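Acyl-[acyl-carrier-protein]--UDP-N-acetylglucosamine O-acyltransferase (PDB 4E6U) catalyses transfer of an acyl group from acyl carrier protein to UDP-N-acetylglucosamine, probably the first step in making the lipid A anchor of lipopolysaccharide. Local coordinates at residues A[35-40]-A[53-58]; A[84-89]-A[111-116]; A[98-103]-A[117-122]; A[102-107]-A[126-131]; A[147-152]-A[165-170]. One frame throughout, in Å; residues are numbered along the deposited sequence. Where two conformers were deposited one is given.

In the fold
All five contacts lie in the left-handed parallel beta-helix of this trimeric protein. Contacts 1, 2, 4 and 5 reach one of its three sheets: in contacts 1, 2 and 5 neighbouring strands pair in register, with buried, mostly aliphatic residues facing inward and mixed polar or aromatic groups on the partly exposed side. Contact 4 is more buried and polar; an aspartate there grips a loop leaving the helix. Contact 3 is buried too, but it joins strands of the other two sheets through sulfur and leucine packing, beside the trimer interface. Contacts 3 and 4 share R102 and G103, and strand 110-113 of contact 2 is followed in the chain by strand 118-119 of contact 3.

Contact 1: residues A[35-40]-A[53-58]; sequences GPQVTI and GGFTRI
Q37 and F55 adopt the same first rotamer, each CG lying beside its own backbone N (chi1 -57° and -58°), and the chain of Q37 then bends at CG. This lays the aliphatic part of Q37 over one face of the F55 ring. Its CB sits 4.1 Å from the ring centroid, shifted toward the rim, in a CH-pi contact, while CG of Q37 comes to 3.6 Å from CE1 of F55. P36 touches the same ring more loosely through CG. Both Q37 and F55 have positive phi, so two like corners of successive coils stack on each other. The backbone ties them: F55 N bonds to P36 O at 2.9 Å, whereas the bond from T56 N to Q37 O is longer and bent. Beyond the corner the strands pair regularly, T39 N reaching T56 O (2.9 Å) and I58 N reaching T39 O (2.8 Å). T39 and R57 run side by side on the outer face. V38, I40, T56 and I58 point inward, and T56 OG1 turns back onto G54 O, at 2.8 Å. This is coil-on-coil stacking of the left-handed beta-helix. Strands 38-40 and 56-58 run parallel between strand 21-22 and strand 85-88, whose W85 meets the F55 ring in a T-shaped stack.

Contact 2: residues A[84-89]-A[111-116]; sequences TWLEIG and TKIGSH
L86, I88, T111 and I113 form the close-packed inner side of this parallel strand pair, while E87 and K112 occupy the outer side. Within, CD1 of L86 leans across to CG2 of T111 at 3.7 Å, its CG held anti to the backbone N (chi1 169°). I88 and I113 lie alongside each other, CG2 of I88 being 4.0 Å from CG1 of I113 in the modelled I113 conformer. The backbone seam between the two sides is straight: T111 N bonds to W85 O, E87 N to T111 O at 2.8 Å, and I113 N to E87 O at 2.8 Å. It frays at G89, whose N divides between I113 O and G114 O in two weak bonds. The outer side is looser. In the modelled conformers the K112 chain kinks at its last torsion (chi4 70°) and brings NZ to OE1 of E87 at 3.0 Å, a salt bridge on the anti side of that oxygen and tilted from the carboxylate plane. E87 is anchored more firmly by R57, which bonds to the other oxygen, OE2, and also makes a cation-pi contact with W85. The polar OG1 of T111 is bound away from this pair, by H101 O and D128 N. In the left-handed beta-helix, strand 85-88 is flanked by strand 56-58, and L86 and I88 pack inward on V70 of strand 69-70; L100 of strand 99-101 covers L86 and I113.

Contact 3: residues A[98-103]-A[117-122]; sequences CSLHRG and NLLMVN
C98 and L119 meet where two different sides of the left-handed beta-helix come together, through sulfur, carbonyl and methyl contacts. The sulfur contacts come first. SG of C98, placed beside the backbone N of its own residue (chi1 -70°), points into the turn that follows strand 118-119. There it lies 3.3 Å from M120 O and 3.7 Å from L119 O, and on its way it passes CB of L119 at 4.0 Å. The apolar group is a single pair: L100 and L119 reach toward each other tip to tip, CD2 of L100 standing 4.1 Å from CD2 of L119 in the modelled L100 conformer. Both leucines point into the interior of the coil, where L100 also packs on I94 and L86, and L119 on F137. Backbone proximity makes up the rest. C98 and N122 bring their chains close, with N of C98 3.9 Å from N of N122, at a corner where N122 has positive phi. The polar groups of these segments find partners elsewhere: M120 O accepts from T123 OG1, and N117 is fixed by N135 and G132. The same region faces other chains, since H101 NE2 bonds to E96 of the second subunit and V121 N to Q75 of the third. The chemistry is therefore that of a hydrophobic core lying next to a partly polar trimer interface: the two segments meet through methyl packing and a sulfur lying against two carbonyl oxygens, while directional bonds run within the turn, to neighbouring coils and to other subunits.

Contact 4: residues A[102-107]-A[126-131]; sequences RGTVQD and AHDCIV. With EDO (1,2-ethanediol), chain F.
D128, in the type II turn A126-C129 at a corner of the left-handed beta-helix, grips T104 on a loop that leaves the coil between strands 99-101 and 110-113. Its carboxylate takes two bonds from that one residue, both on syn sides: T104 N gives to OD1 at 2.8 Å, and T104 OG1 to OD2 at 2.6 Å. OD2 also accepts from ND1 of H127 at 2.8 Å, on its anti side; the hydroxyl and the imidazole approach from opposite faces of the carboxylate plane. The His-carboxylate bond lies close to the ring plane of H127, and together these bonds fix the rotation of both groups. H127 holds its CG between the backbone N and carbonyl carbon (chi1 60°), which swings the ring toward D128; CG2 of T104 lies 3.8 Å from ND1 of H127. R102 O sits 3.0 Å from CB of H127. D107 slides past D128 in the opposite direction, OD2 being 3.5 Å from CB of D128, and its carboxylate is held by H146, whose ring also meets H127 edge-to-face. On the far edge of the imidazole, NE2 of H127 shares a 2.7 Å hydrogen bond with O1 of a bound 1,2-ethanediol.

Contact 5: residues A[147-152]-A[165-170]; sequences VHIGDH and CKIDSY. With EDO (1,2-ethanediol), chain L.
I149 and I167 lie alongside each other on the inner side, CD1 of I149 packing 3.6 Å from CG1 of I167 in the modelled I149 conformer. Backbone bonds join their strands: I167 N reaches H148 O at 2.8 Å, and G150 N reaches I167 O at 2.9 Å. Past G150 a side chain takes over. OG of S169, beside its own backbone N (chi1 -62°), accepts from D151 N at 2.9 Å in a nearly straight bond, after which Y170 N returns to D151 O. At the corner H152 and Y170 run side by side with rings almost parallel (5°) but slid apart, so they barely overlap; the closer touch is CB of H152 on CD2 of Y170, 3.6 Å. Such stacking of equivalent strands and corners on successive coils is the pattern of the left-handed beta-helix, and H134 of the preceding coil continues the row beside H152. On the outer side H148 and K166 point the same way, and one water links them, 2.7 Å from ND1 of H148 and 2.9 Å from NZ of K166. Farther out, D151 OD1 is fixed by D133 N and D168 OD2 by S255 of helix 250-258, while strand 160-161 supplies I161 against V147, I149 and I167.

Contact 1: residues A[35-40]-A[53-58]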
# COMPACT_ATOMS: atom_id res chain seq x y z
N GLY A 35 0.43 -21.05 15.30
CA GLY A 35 0.03 -22.27 14.66
C GLY A 35 0.99 -23.43 14.89
O GLY A 35 1.97 -23.34 15.64
N PRO A 36 0.71 -24.54 14.20
CA PRO A 36 1.51 -25.74 14.38
C PRO A 36 2.93 -25.59 13.85
O PRO A 36 3.18 -24.84 12.89
CB PRO A 36 0.74 -26.79 13.59
CG PRO A 36 0.06 -26.03 12.52
CD PRO A 36 -0.36 -24.75 13.21
N GLN A 37 3.86 -26.33 14.46
CA GLN A 37 5.25 -26.36 13.99
C GLN A 37 5.90 -24.98 13.97
O GLN A 37 6.72 -24.66 13.10
CB GLN A 37 5.35 -27.03 12.60
CG GLN A 37 4.77 -28.44 12.57
CD GLN A 37 5.48 -29.37 13.52
OE1 GLN A 37 6.71 -29.36 13.62
NE2 GLN A 37 4.70 -30.19 14.23
N VAL A 38 5.52 -24.14 14.93
CA VAL A 38 6.17 -22.87 15.15
C VAL A 38 7.15 -22.95 16.31
O VAL A 38 6.84 -23.55 17.36
CB VAL A 38 5.13 -21.74 15.39
CG1 VAL A 38 5.80 -20.42 15.77
CG2 VAL A 38 4.26 -21.59 14.15
N THR A 39 8.32 -22.37 16.13
CA THR A 39 9.30 -22.25 17.21
C THR A 39 9.61 -20.79 17.38
O THR A 39 9.85 -20.10 16.39
CB THR A 39 10.57 -23.10 16.94
OG1 THR A 39 11.30 -22.57 15.84
CG2 THR A 39 10.20 -24.52 16.66
N ILE A 40 9.60 -20.31 18.62
CA ILE A 40 9.88 -18.91 18.92
C ILE A 40 11.05 -18.82 19.88
O ILE A 40 10.99 -19.33 21.00
CB ILE A 40 8.67 -18.17 19.50
CG1 ILE A 40 7.46 -18.35 18.56
CG2 ILE A 40 9.00 -16.69 19.69
CD1 ILE A 40 6.23 -17.61 19.02
N GLY A 53 1.15 -18.29 11.24
CA GLY A 53 0.28 -19.31 10.64
C GLY A 53 0.70 -20.73 10.96
O GLY A 53 -0.12 -21.56 11.36
N GLY A 54 1.98 -21.01 10.77
CA GLY A 54 2.49 -22.36 11.02
C GLY A 54 3.84 -22.49 10.38
O GLY A 54 4.27 -21.61 9.62
N PHE A 55 4.55 -23.57 10.72
CA PHE A 55 5.76 -23.94 9.97
C PHE A 55 6.74 -22.78 9.85
O PHE A 55 7.23 -22.46 8.77
CB PHE A 55 5.38 -24.55 8.61
CG PHE A 55 4.50 -25.74 8.73
CD1 PHE A 55 5.07 -27.01 8.81
CD2 PHE A 55 3.13 -25.61 8.85
CE1 PHE A 55 4.27 -28.14 8.97
CE2 PHE A 55 2.31 -26.73 9.00
CZ PHE A 55 2.89 -27.99 9.07
N THR A 56 7.02 -22.16 10.99
CA THR A 56 7.85 -20.97 11.06
C THR A 56 8.83 -21.11 12.22
O THR A 56 8.42 -21.45 13.34
CB THR A 56 6.96 -19.70 11.24
OG1 THR A 56 6.14 -19.56 10.07
CG2 THR A 56 7.79 -18.44 11.38
N ARG A 57 10.11 -20.84 11.94
CA ARG A 57 11.13 -20.78 12.98
C ARG A 57 11.51 -19.33 13.16
O ARG A 57 11.88 -18.68 12.18
CB ARG A 57 12.37 -21.59 12.59
CG ARG A 57 12.07 -23.06 12.41
CD ARG A 57 13.30 -23.86 11.99
NE ARG A 57 12.90 -25.18 11.51
CZ ARG A 57 12.80 -25.55 10.23
NH1 ARG A 57 13.10 -24.70 9.25
NH2 ARG A 57 12.40 -26.78 9.94
N ILE A 58 11.35 -18.80 14.37
CA ILE A 58 11.66 -17.41 14.70
C ILE A 58 12.81 -17.41 15.70
O ILE A 58 12.74 -18.10 16.71
CB ILE A 58 10.43 -16.69 15.30
CG1 ILE A 58 9.30 -16.68 14.26
CG2 ILE A 58 10.78 -15.27 15.75
CD1 ILE A 58 7.94 -16.25 14.77

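Contact 2: residues A[84-89]-A[111-116]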
# COMPACT_ATOMS: atom_id res chain seq x y z
N THR A 84 5.88 -26.46 3.62
CA THR A 84 6.94 -25.49 3.38
C THR A 84 7.02 -24.55 4.58
O THR A 84 6.13 -24.53 5.42
CB THR A 84 6.74 -24.67 2.10
OG1 THR A 84 5.61 -23.83 2.29
CG2 THR A 84 6.48 -25.56 0.87
N TRP A 85 8.10 -23.77 4.61
CA TRP A 85 8.54 -23.10 5.83
C TRP A 85 8.87 -21.63 5.63
O TRP A 85 9.12 -21.16 4.51
CB TRP A 85 9.80 -23.81 6.36
CG TRP A 85 9.49 -25.18 6.86
CD1 TRP A 85 9.36 -26.33 6.11
CD2 TRP A 85 9.24 -25.55 8.22
NE1 TRP A 85 9.05 -27.39 6.94
CE2 TRP A 85 8.98 -26.94 8.23
CE3 TRP A 85 9.23 -24.84 9.43
CZ2 TRP A 85 8.69 -27.64 9.42
CZ3 TRP A 85 8.94 -25.54 10.61
CH2 TRP A 85 8.68 -26.92 10.59
N LEU A 86 8.87 -20.93 6.76
CA LEU A 86 9.44 -19.61 6.91
C LEU A 86 10.47 -19.65 8.03
O LEU A 86 10.20 -20.22 9.09
CB LEU A 86 8.37 -18.54 7.23
CG LEU A 86 8.85 -17.15 7.68
CD1 LEU A 86 9.59 -16.45 6.56
CD2 LEU A 86 7.66 -16.30 8.12
N GLU A 87 11.63 -19.04 7.79
CA GLU A 87 12.62 -18.82 8.84
C GLU A 87 12.91 -17.34 9.01
O GLU A 87 13.07 -16.62 8.02
CB GLU A 87 13.91 -19.58 8.49
CG GLU A 87 13.81 -21.07 8.68
CD GLU A 87 15.02 -21.85 8.19
OE1 GLU A 87 15.96 -21.23 7.64
OE2 GLU A 87 14.98 -23.09 8.35
N ILE A 88 12.97 -16.90 10.26
CA ILE A 88 13.31 -15.54 10.62
C ILE A 88 14.47 -15.64 11.61
O ILE A 88 14.39 -16.45 12.55
CB ILE A 88 12.09 -14.85 11.27
CG1 ILE A 88 11.00 -14.61 10.23
CG2 ILE A 88 12.48 -13.55 11.94
CD1 ILE A 88 9.63 -14.28 10.84
N GLY A 89 15.50 -14.82 11.42
CA GLY A 89 16.68 -14.83 12.32
C GLY A 89 16.44 -14.06 13.60
O GLY A 89 15.40 -14.23 14.26
N THR A 111 11.05 -19.68 2.76
CA THR A 111 11.28 -18.25 2.77
C THR A 111 12.17 -17.97 3.95
O THR A 111 11.92 -18.52 5.03
CB THR A 111 9.96 -17.52 2.96
OG1 THR A 111 9.04 -17.95 1.94
CG2 THR A 111 10.14 -16.01 2.91
N LYS A 112 13.21 -17.15 3.77
CA LYS A 112 14.20 -16.93 4.82
C LYS A 112 14.54 -15.47 4.95
O LYS A 112 14.82 -14.80 3.95
CB LYS A 112 15.47 -17.75 4.55
CG LYS A 112 16.53 -17.62 5.63
CD LYS A 112 17.59 -18.70 5.47
CE LYS A 112 18.61 -18.63 6.60
NZ LYS A 112 18.05 -19.06 7.92
N ILE A 113 14.46 -14.95 6.18
CA ILE A 113 14.92 -13.61 6.50
C ILE A 113 16.00 -13.74 7.57
O ILE A 113 15.87 -14.57 8.48
CB ILE A 113 13.73 -12.64 6.91
CG1 ILE A 113 13.69 -12.29 8.39
CG2 ILE A 113 12.38 -13.06 6.28
CD1 ILE A 113 12.81 -11.07 8.70
N GLY A 114 17.03 -12.91 7.47
CA GLY A 114 18.13 -12.95 8.41
C GLY A 114 17.88 -12.19 9.68
O GLY A 114 16.82 -12.37 10.33
N SER A 115 18.83 -11.34 10.05
CA SER A 115 18.85 -10.68 11.35
C SER A 115 19.01 -9.17 11.24
O SER A 115 19.55 -8.67 10.25
CB SER A 115 19.99 -11.24 12.22
OG SER A 115 19.81 -12.63 12.43
N HIS A 116 18.54 -8.44 12.26
CA HIS A 116 18.72 -7.00 12.35
C HIS A 116 18.03 -6.23 11.23
O HIS A 116 18.46 -5.14 10.85
CB HIS A 116 20.22 -6.63 12.43
CG HIS A 116 20.90 -7.19 13.63
ND1 HIS A 116 20.79 -6.63 14.88
CD2 HIS A 116 21.70 -8.27 13.78
CE1 HIS A 116 21.49 -7.34 15.75
NE2 HIS A 116 22.04 -8.35 15.11

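Contact 3: residues A[98-103]-A[117-122]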
# COMPACT_ATOMS: atom_id res chain seq x y z
N CYS A 98 2.47 -6.21 8.38
CA CYS A 98 3.35 -6.98 7.49
C CYS A 98 2.75 -8.32 7.15
O CYS A 98 1.89 -8.85 7.88
CB CYS A 98 4.73 -7.20 8.11
SG CYS A 98 5.71 -5.68 8.21
N SER A 99 3.20 -8.89 6.03
CA SER A 99 2.79 -10.24 5.66
C SER A 99 4.03 -10.96 5.14
O SER A 99 4.71 -10.45 4.24
CB SER A 99 1.65 -10.25 4.64
OG SER A 99 1.93 -9.40 3.54
N LEU A 100 4.35 -12.08 5.78
CA LEU A 100 5.53 -12.87 5.43
C LEU A 100 5.03 -14.27 5.12
O LEU A 100 4.42 -14.93 5.96
CB LEU A 100 6.55 -12.91 6.58
CG LEU A 100 7.35 -11.63 6.76
CD1 LEU A 100 6.60 -10.67 7.67
CD2 LEU A 100 8.74 -11.96 7.33
N HIS A 101 5.29 -14.73 3.90
CA HIS A 101 4.72 -15.99 3.45
C HIS A 101 5.73 -17.11 3.30
O HIS A 101 6.89 -16.85 3.01
CB HIS A 101 3.94 -15.80 2.15
CG HIS A 101 2.69 -15.03 2.33
ND1 HIS A 101 1.95 -14.54 1.27
CD2 HIS A 101 2.04 -14.63 3.45
CE1 HIS A 101 0.90 -13.90 1.74
NE2 HIS A 101 0.92 -13.95 3.06
N ARG A 102 5.26 -18.33 3.51
CA ARG A 102 6.09 -19.53 3.45
C ARG A 102 6.43 -19.86 2.00
O ARG A 102 5.88 -19.28 1.06
CB ARG A 102 5.39 -20.68 4.15
CG ARG A 102 5.05 -20.33 5.62
CD ARG A 102 4.72 -21.55 6.45
NE ARG A 102 3.68 -22.43 5.89
CZ ARG A 102 2.41 -22.48 6.30
NH1 ARG A 102 1.96 -21.68 7.26
NH2 ARG A 102 1.58 -23.35 5.74
N GLY A 103 7.39 -20.78 1.83
CA GLY A 103 7.91 -21.07 0.48
C GLY A 103 7.06 -22.00 -0.36
O GLY A 103 5.94 -22.35 -0.02
N ASN A 117 16.93 -6.80 10.72
CA ASN A 117 16.14 -6.12 9.69
C ASN A 117 15.04 -5.29 10.32
O ASN A 117 14.53 -5.64 11.38
CB ASN A 117 15.56 -7.17 8.76
CG ASN A 117 16.63 -7.94 8.02
OD1 ASN A 117 17.33 -7.36 7.18
ND2 ASN A 117 16.75 -9.22 8.28
N LEU A 118 14.66 -4.23 9.63
CA LEU A 118 13.48 -3.43 9.98
C LEU A 118 12.51 -3.54 8.82
O LEU A 118 12.81 -3.09 7.70
CB LEU A 118 13.86 -1.98 10.23
CG LEU A 118 12.71 -0.98 10.33
CD1 LEU A 118 11.69 -1.37 11.43
CD2 LEU A 118 13.21 0.45 10.57
N LEU A 119 11.36 -4.16 9.09
CA LEU A 119 10.26 -4.26 8.13
C LEU A 119 9.19 -3.31 8.62
O LEU A 119 8.49 -3.60 9.59
CB LEU A 119 9.73 -5.70 8.02
CG LEU A 119 10.56 -6.70 7.20
CD1 LEU A 119 11.90 -6.97 7.87
CD2 LEU A 119 9.81 -8.00 7.02
N MET A 120 9.12 -2.15 7.98
CA MET A 120 8.13 -1.14 8.38
C MET A 120 6.73 -1.55 8.00
O MET A 120 6.50 -2.59 7.37
CB MET A 120 8.48 0.22 7.79
CG MET A 120 9.73 0.79 8.40
SD MET A 120 9.98 2.50 7.84
CE MET A 120 11.73 2.70 8.08
N VAL A 121 5.77 -0.74 8.42
CA VAL A 121 4.36 -1.13 8.28
C VAL A 121 4.03 -1.60 6.87
O VAL A 121 4.42 -0.97 5.88
CB VAL A 121 3.42 0.03 8.69
CG1 VAL A 121 2.00 -0.24 8.31
CG2 VAL A 121 3.51 0.30 10.20
N ASN A 122 3.29 -2.70 6.78
CA ASN A 122 2.84 -3.26 5.51
C ASN A 122 3.98 -3.63 4.57
O ASN A 122 3.90 -3.40 3.36
CB ASN A 122 1.84 -2.31 4.81
CG ASN A 122 1.13 -2.97 3.61
OD1 ASN A 122 0.77 -2.29 2.63
ND2 ASN A 122 0.93 -4.28 3.66

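Contact 4: residues A[102-107]-A[126-131]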
# COMPACT_ATOMS: atom_id res chain seq x y z
N ARG A 102 5.26 -18.33 3.51
CA ARG A 102 6.09 -19.53 3.45
C ARG A 102 6.43 -19.86 2.00
O ARG A 102 5.88 -19.28 1.06
CB ARG A 102 5.39 -20.68 4.15
CG ARG A 102 5.05 -20.33 5.62
CD ARG A 102 4.72 -21.55 6.45
NE ARG A 102 3.68 -22.43 5.89
CZ ARG A 102 2.41 -22.48 6.30
NH1 ARG A 102 1.96 -21.68 7.26
NH2 ARG A 102 1.58 -23.35 5.74
N GLY A 103 7.39 -20.78 1.83
CA GLY A 103 7.91 -21.07 0.48
C GLY A 103 7.06 -22.00 -0.36
O GLY A 103 5.94 -22.35 -0.02
N THR A 104 7.63 -22.39 -1.51
CA THR A 104 6.99 -23.34 -2.41
C THR A 104 7.96 -24.47 -2.72
O THR A 104 9.18 -24.28 -2.72
CB THR A 104 6.54 -22.70 -3.73
OG1 THR A 104 7.68 -22.18 -4.43
CG2 THR A 104 5.52 -21.57 -3.48
N VAL A 105 7.42 -25.65 -3.01
CA VAL A 105 8.28 -26.80 -3.31
C VAL A 105 9.02 -26.66 -4.63
O VAL A 105 10.08 -27.26 -4.80
CB VAL A 105 7.55 -28.15 -3.23
CG1 VAL A 105 7.10 -28.41 -1.79
CG2 VAL A 105 6.38 -28.23 -4.22
N GLN A 106 8.48 -25.85 -5.54
CA GLN A 106 9.12 -25.59 -6.84
C GLN A 106 10.49 -24.92 -6.71
O GLN A 106 11.31 -24.98 -7.63
CB GLN A 106 8.21 -24.75 -7.74
CG GLN A 106 7.00 -25.51 -8.32
CD GLN A 106 5.85 -25.67 -7.33
OE1 GLN A 106 5.86 -25.12 -6.23
NE2 GLN A 106 4.83 -26.42 -7.74
N ASP A 107 10.72 -24.24 -5.59
CA ASP A 107 12.01 -23.64 -5.31
C ASP A 107 12.75 -24.49 -4.26
O ASP A 107 13.31 -25.54 -4.60
CB ASP A 107 11.80 -22.17 -4.88
CG ASP A 107 13.08 -21.34 -4.92
OD1 ASP A 107 14.20 -21.89 -4.80
OD2 ASP A 107 12.97 -20.10 -5.05
N ALA A 126 7.16 -12.16 -0.01
CA ALA A 126 6.52 -13.28 -0.68
C ALA A 126 7.26 -14.59 -0.50
O ALA A 126 8.41 -14.64 -0.07
CB ALA A 126 6.41 -12.98 -2.18
N HIS A 127 6.55 -15.66 -0.85
CA HIS A 127 7.16 -16.99 -0.90
C HIS A 127 8.54 -17.02 -1.53
O HIS A 127 8.79 -16.39 -2.56
CB HIS A 127 6.24 -17.95 -1.66
CG HIS A 127 5.96 -17.55 -3.08
ND1 HIS A 127 6.73 -17.98 -4.14
CD2 HIS A 127 4.98 -16.79 -3.61
CE1 HIS A 127 6.24 -17.48 -5.26
NE2 HIS A 127 5.18 -16.74 -4.97
N ASP A 128 9.43 -17.77 -0.88
CA ASP A 128 10.75 -18.13 -1.43
C ASP A 128 11.75 -16.99 -1.47
O ASP A 128 12.86 -17.14 -2.00
CB ASP A 128 10.62 -18.77 -2.83
CG ASP A 128 9.67 -19.94 -2.83
OD1 ASP A 128 9.90 -20.88 -2.05
OD2 ASP A 128 8.65 -19.90 -3.57
N CYS A 129 11.40 -15.85 -0.90
CA CYS A 129 12.40 -14.81 -0.78
C CYS A 129 13.51 -15.23 0.16
O CYS A 129 13.29 -16.04 1.09
CB CYS A 129 11.79 -13.50 -0.26
SG CYS A 129 10.76 -12.67 -1.47
N ILE A 130 14.69 -14.69 -0.09
CA ILE A 130 15.82 -14.83 0.83
C ILE A 130 16.31 -13.43 1.10
O ILE A 130 16.67 -12.71 0.17
CB ILE A 130 16.96 -15.71 0.25
CG1 ILE A 130 16.44 -17.11 -0.08
CG2 ILE A 130 18.15 -15.76 1.24
CD1 ILE A 130 17.49 -18.01 -0.76
N VAL A 131 16.27 -13.02 2.35
CA VAL A 131 16.65 -11.69 2.76
C VAL A 131 17.75 -11.83 3.77
O VAL A 131 17.63 -12.64 4.68
CB VAL A 131 15.45 -10.96 3.44
CG1 VAL A 131 15.85 -9.62 4.07
CG2 VAL A 131 14.27 -10.78 2.47
C1 EDO F . 2.33 -15.00 -5.84
O1 EDO F . 3.35 -15.63 -6.64
C2 EDO F . 2.44 -13.48 -5.92
O2 EDO F . 3.69 -13.07 -5.33
O HOH W 1 14.54 -18.63 -3.32

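Contact 5: residues A[147-152]-A[165-170]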
# COMPACT_ATOMS: atom_id res chain seq x y z
N VAL A 147 12.54 -13.43 -4.61
CA VAL A 147 13.49 -12.32 -4.61
C VAL A 147 14.59 -12.55 -3.59
O VAL A 147 14.34 -13.01 -2.46
CB VAL A 147 12.76 -10.96 -4.34
CG1 VAL A 147 13.73 -9.82 -4.05
CG2 VAL A 147 11.87 -10.60 -5.51
N HIS A 148 15.83 -12.25 -3.97
CA HIS A 148 16.95 -12.36 -3.05
C HIS A 148 17.48 -10.97 -2.74
O HIS A 148 17.85 -10.23 -3.65
CB HIS A 148 18.06 -13.26 -3.62
CG HIS A 148 17.63 -14.69 -3.84
ND1 HIS A 148 18.46 -15.63 -4.42
CD2 HIS A 148 16.48 -15.34 -3.55
CE1 HIS A 148 17.83 -16.79 -4.50
NE2 HIS A 148 16.62 -16.64 -3.97
N ILE A 149 17.49 -10.62 -1.46
CA ILE A 149 17.99 -9.34 -0.95
C ILE A 149 19.22 -9.63 -0.09
O ILE A 149 19.19 -10.54 0.76
CB ILE A 149 16.91 -8.58 -0.13
CG1 ILE A 149 15.53 -8.62 -0.81
CG2 ILE A 149 17.39 -7.18 0.24
CD1 ILE A 149 15.21 -7.43 -1.71
N GLY A 150 20.28 -8.86 -0.30
CA GLY A 150 21.53 -9.03 0.44
C GLY A 150 21.47 -8.39 1.81
O GLY A 150 20.50 -8.58 2.54
N ASP A 151 22.53 -7.66 2.17
CA ASP A 151 22.66 -7.01 3.47
C ASP A 151 22.75 -5.51 3.31
O ASP A 151 23.23 -5.00 2.29
CB ASP A 151 23.95 -7.45 4.18
CG ASP A 151 24.08 -8.96 4.29
OD1 ASP A 151 23.10 -9.68 4.52
OD2 ASP A 151 25.22 -9.47 4.14
N HIS A 152 22.31 -4.77 4.33
CA HIS A 152 22.47 -3.31 4.34
C HIS A 152 21.80 -2.61 3.17
O HIS A 152 22.26 -1.57 2.70
CB HIS A 152 23.97 -2.95 4.41
CG HIS A 152 24.61 -3.37 5.69
ND1 HIS A 152 24.44 -2.68 6.86
CD2 HIS A 152 25.41 -4.43 5.98
CE1 HIS A 152 25.11 -3.29 7.83
NE2 HIS A 152 25.70 -4.35 7.32
N CYS A 165 13.90 -11.09 -8.96
CA CYS A 165 14.95 -10.08 -8.91
C CYS A 165 15.94 -10.29 -7.76
O CYS A 165 15.62 -10.92 -6.74
CB CYS A 165 14.36 -8.68 -8.82
SG CYS A 165 13.55 -8.13 -10.33
N LYS A 166 17.14 -9.75 -7.93
CA LYS A 166 18.19 -9.82 -6.94
C LYS A 166 18.66 -8.41 -6.60
O LYS A 166 19.06 -7.65 -7.48
CB LYS A 166 19.36 -10.69 -7.44
CG LYS A 166 18.89 -12.08 -7.80
CD LYS A 166 19.98 -12.96 -8.41
CE LYS A 166 19.40 -14.28 -8.88
NZ LYS A 166 18.82 -15.10 -7.78
N ILE A 167 18.56 -8.05 -5.33
CA ILE A 167 18.88 -6.71 -4.86
C ILE A 167 20.05 -6.86 -3.91
O ILE A 167 19.92 -7.40 -2.80
CB ILE A 167 17.68 -6.07 -4.11
CG1 ILE A 167 16.38 -6.26 -4.91
CG2 ILE A 167 17.98 -4.62 -3.76
CD1 ILE A 167 16.38 -5.63 -6.30
N ASP A 168 21.22 -6.47 -4.38
CA ASP A 168 22.44 -6.82 -3.66
C ASP A 168 22.87 -5.81 -2.60
O ASP A 168 22.28 -4.73 -2.46
CB ASP A 168 23.55 -7.18 -4.66
CG ASP A 168 23.43 -8.62 -5.16
OD1 ASP A 168 22.65 -9.41 -4.58
OD2 ASP A 168 24.14 -9.00 -6.10
N SER A 169 23.89 -6.19 -1.84
CA SER A 169 24.23 -5.45 -0.63
C SER A 169 24.57 -4.00 -0.85
O SER A 169 25.18 -3.66 -1.87
CB SER A 169 25.34 -6.16 0.13
OG SER A 169 24.92 -7.44 0.52
N TYR A 170 24.16 -3.15 0.10
CA TYR A 170 24.48 -1.71 0.11
C TYR A 170 23.78 -0.89 -0.97
O TYR A 170 24.07 0.29 -1.14
CB TYR A 170 26.00 -1.45 0.07
CG TYR A 170 26.79 -2.21 1.11
CD1 TYR A 170 27.57 -3.31 0.74
CD2 TYR A 170 26.75 -1.85 2.46
CE1 TYR A 170 28.30 -4.03 1.69
CE2 TYR A 170 27.48 -2.55 3.41
CZ TYR A 170 28.24 -3.64 3.02
OH TYR A 170 28.96 -4.33 3.98
C1 EDO L . 21.47 -13.27 -1.14
O1 EDO L . 21.89 -11.92 -1.38
C2 EDO L . 20.35 -13.31 -0.11
O2 EDO L . 20.79 -12.71 1.12
O HOH W 2 20.69 -10.68 -3.51
O HOH W 3 20.77 -15.15 -5.70
O HOH W 4 26.97 -8.59 1.86